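Local coordinates for protein probable M18-family aminopeptidase 1 (Thermotoga maritima, PDB 2GLF) that probably acts as a zinc-dependent aminopeptidase of the M18 family, removing residues from the N-termini of peptides, at residues R291-A296 with A408-D413. Residues are numbered along the deposited sequence; the frame is centred on the assembly and turned at random.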
loop_
_atom_site.group_PDB
_atom_site.type_symbol
_atom_site.label_atom_id
_atom_site.label_comp_id
_atom_site.label_asym_id
_atom_site.label_seq_id
_atom_site.Cartn_x
_atom_site.Cartn_y
_atom_site.Cartn_z
ATOM N N ARG A 291 32.884 -39.516 4.168
ATOM C CA ARG A 291 33.945 -40.461 4.497
ATOM C C ARG A 291 33.971 -41.681 3.588
ATOM O O ARG A 291 35.041 -42.127 3.177
ATOM C CB ARG A 291 33.830 -40.907 5.959
ATOM C CG ARG A 291 35.091 -41.581 6.485
ATOM C CD ARG A 291 34.999 -41.883 7.970
ATOM N NE ARG A 291 36.259 -42.399 8.500
ATOM C CZ ARG A 291 37.335 -41.655 8.743
ATOM N NH1 ARG A 291 37.312 -40.350 8.511
ATOM N NH2 ARG A 291 38.439 -42.218 9.210
ATOM N N PHE A 292 32.797 -42.216 3.279
ATOM C CA PHE A 292 32.663 -43.383 2.404
ATOM C C PHE A 292 33.620 -43.365 1.202
ATOM O O PHE A 292 34.265 -44.371 0.874
ATOM C CB PHE A 292 31.221 -43.459 1.904
ATOM C CG PHE A 292 31.019 -44.418 0.772
ATOM C CD1 PHE A 292 31.309 -45.770 0.928
ATOM C CD2 PHE A 292 30.519 -43.971 -0.448
ATOM C CE1 PHE A 292 31.099 -46.668 -0.120
ATOM C CE2 PHE A 292 30.304 -44.857 -1.499
ATOM C CZ PHE A 292 30.595 -46.210 -1.337
ATOM N N TYR A 293 33.691 -42.212 0.549
ATOM C CA TYR A 293 34.539 -42.009 -0.616
ATOM C C TYR A 293 36.019 -42.253 -0.330
ATOM O O TYR A 293 36.695 -42.946 -1.085
ATOM C CB TYR A 293 34.319 -40.591 -1.134
ATOM C CG TYR A 293 35.338 -40.095 -2.123
ATOM C CD1 TYR A 293 35.686 -40.848 -3.242
ATOM C CD2 TYR A 293 35.911 -38.835 -1.972
ATOM C CE1 TYR A 293 36.580 -40.352 -4.195
ATOM C CE2 TYR A 293 36.798 -38.330 -2.912
ATOM C CZ TYR A 293 37.128 -39.090 -4.025
ATOM O OH TYR A 293 37.977 -38.568 -4.974
ATOM N N LEU A 294 36.529 -41.676 0.750
ATOM C CA LEU A 294 37.929 -41.870 1.085
ATOM C C LEU A 294 38.145 -43.231 1.733
ATOM O O LEU A 294 39.216 -43.824 1.615
ATOM C CB LEU A 294 38.405 -40.758 2.010
ATOM C CG LEU A 294 38.377 -39.386 1.337
ATOM C CD1 LEU A 294 39.138 -38.399 2.207
ATOM C CD2 LEU A 294 39.014 -39.460 -0.061
ATOM N N LYS A 295 37.119 -43.726 2.415
ATOM C CA LYS A 295 37.198 -45.029 3.052
ATOM C C LYS A 295 37.324 -46.070 1.953
ATOM O O LYS A 295 37.937 -47.119 2.147
ATOM C CB LYS A 295 35.944 -45.295 3.885
ATOM C CG LYS A 295 35.824 -46.723 4.373
ATOM C CD LYS A 295 34.695 -46.865 5.362
ATOM C CE LYS A 295 34.256 -48.306 5.473
ATOM N NZ LYS A 295 33.656 -48.792 4.197
ATOM N N ALA A 296 36.740 -45.769 0.797
ATOM C CA ALA A 296 36.790 -46.665 -0.355
ATOM C C ALA A 296 38.178 -46.653 -0.970
ATOM O O ALA A 296 38.678 -47.685 -1.407
ATOM C CB ALA A 296 35.763 -46.242 -1.400
ATOM N N ALA A 408 36.751 -31.189 -4.827
ATOM C CA ALA A 408 37.828 -30.223 -5.002
ATOM C C ALA A 408 38.316 -29.884 -3.598
ATOM O O ALA A 408 39.447 -29.439 -3.401
ATOM C CB ALA A 408 37.304 -28.978 -5.696
ATOM N N GLU A 409 37.431 -30.112 -2.630
ATOM C CA GLU A 409 37.692 -29.860 -1.219
ATOM C C GLU A 409 38.709 -30.883 -0.731
ATOM O O GLU A 409 39.432 -30.643 0.237
ATOM C CB GLU A 409 36.392 -30.014 -0.420
ATOM C CG GLU A 409 36.124 -28.922 0.600
ATOM C CD GLU A 409 34.775 -29.088 1.295
ATOM O OE1 GLU A 409 34.626 -30.031 2.102
ATOM O OE2 GLU A 409 33.861 -28.275 1.028
ATOM N N ARG A 410 38.762 -32.024 -1.416
ATOM C CA ARG A 410 39.687 -33.088 -1.048
ATOM C C ARG A 410 41.031 -33.041 -1.767
ATOM O O ARG A 410 41.776 -34.022 -1.760
ATOM C CB ARG A 410 39.044 -34.453 -1.270
ATOM C CG ARG A 410 37.774 -34.658 -0.475
ATOM C CD ARG A 410 37.415 -36.124 -0.429
ATOM N NE ARG A 410 35.971 -36.325 -0.440
ATOM C CZ ARG A 410 35.142 -35.879 0.494
ATOM N NH1 ARG A 410 35.612 -35.201 1.532
ATOM N NH2 ARG A 410 33.845 -36.103 0.376
ATOM N N GLY A 411 41.331 -31.914 -2.403
ATOM C CA GLY A 411 42.613 -31.776 -3.064
ATOM C C GLY A 411 42.735 -32.045 -4.547
ATOM O O GLY A 411 43.801 -31.800 -5.115
ATOM N N SER A 412 41.681 -32.540 -5.190
ATOM C CA SER A 412 41.759 -32.815 -6.625
ATOM C C SER A 412 40.957 -31.829 -7.462
ATOM O O SER A 412 40.019 -31.208 -6.970
ATOM C CB SER A 412 41.295 -34.245 -6.917
ATOM O OG SER A 412 40.036 -34.504 -6.332
ATOM N N ASP A 413 41.339 -31.690 -8.730
ATOM C CA ASP A 413 40.667 -30.785 -9.659
ATOM C C ASP A 413 39.356 -31.370 -10.168
ATOM O O ASP A 413 39.283 -32.548 -10.525
ATOM C CB ASP A 413 41.595 -30.463 -10.828
ATOM C CG ASP A 413 42.688 -29.482 -10.444
ATOM O OD1 ASP A 413 42.464 -28.258 -10.553
ATOM O OD2 ASP A 413 43.768 -29.931 -10.013
HETATM O O HOH W 1 38.771 -35.962 -4.654
#
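The phenol ring of Y293 meets R410 along one edge: NE of R410 lies near the ring plane beside CD2 and CE2 of Y293, while a water lies in that plane at the hydroxyl end. The guanidinium likewise turns an edge to the ring, the planes standing 47° apart, so this is neither a stack nor a cation-pi pair; CG of L294 approaches the guanidinium obliquely. F407, its ring plane inclined, and L317 also touch Y293. The two long side chains run past each other in opposite directions, and CD of R410 comes to 3.4 Å from CE2 of Y293. A chi1 of 166° swings the ring of Y293 away from its own N and beside the carbonyl carbon, which aims the hydroxyl at the loop. There the water, 2.7 Å from Y293 OH and 2.6 Å from S412 OG, joins the two hydroxyls. Serine suits this place because its short hydroxyl can meet the water and also make a weak bond to F407 O. L294 lays its isobutyl group against CD of R410, with CD2 of L294 3.7 Å from that atom. Arginine is long enough to span the gap, its CD touching both residues. With the side chain cut back to an alanine here, L294 and the CD2-CE2 edge of Y293 would probably lose their neighbour from the loop, leaving the water bridge as the main link. At the phi of G411, 97°, a side chain would press on R410 O, hence glycine; its N bonds to A408 O, closing a type I beta turn. Away from the metal sites, this helix-to-loop junction flanks the mixed sheet of the M18 fold: F292 touches strand 73-77, D413 bonds V322 through the backbone as strand 414-421 begins, and its OD2 salt-bridges R69 of a second subunit, at an interface of the twelve-chain assembly.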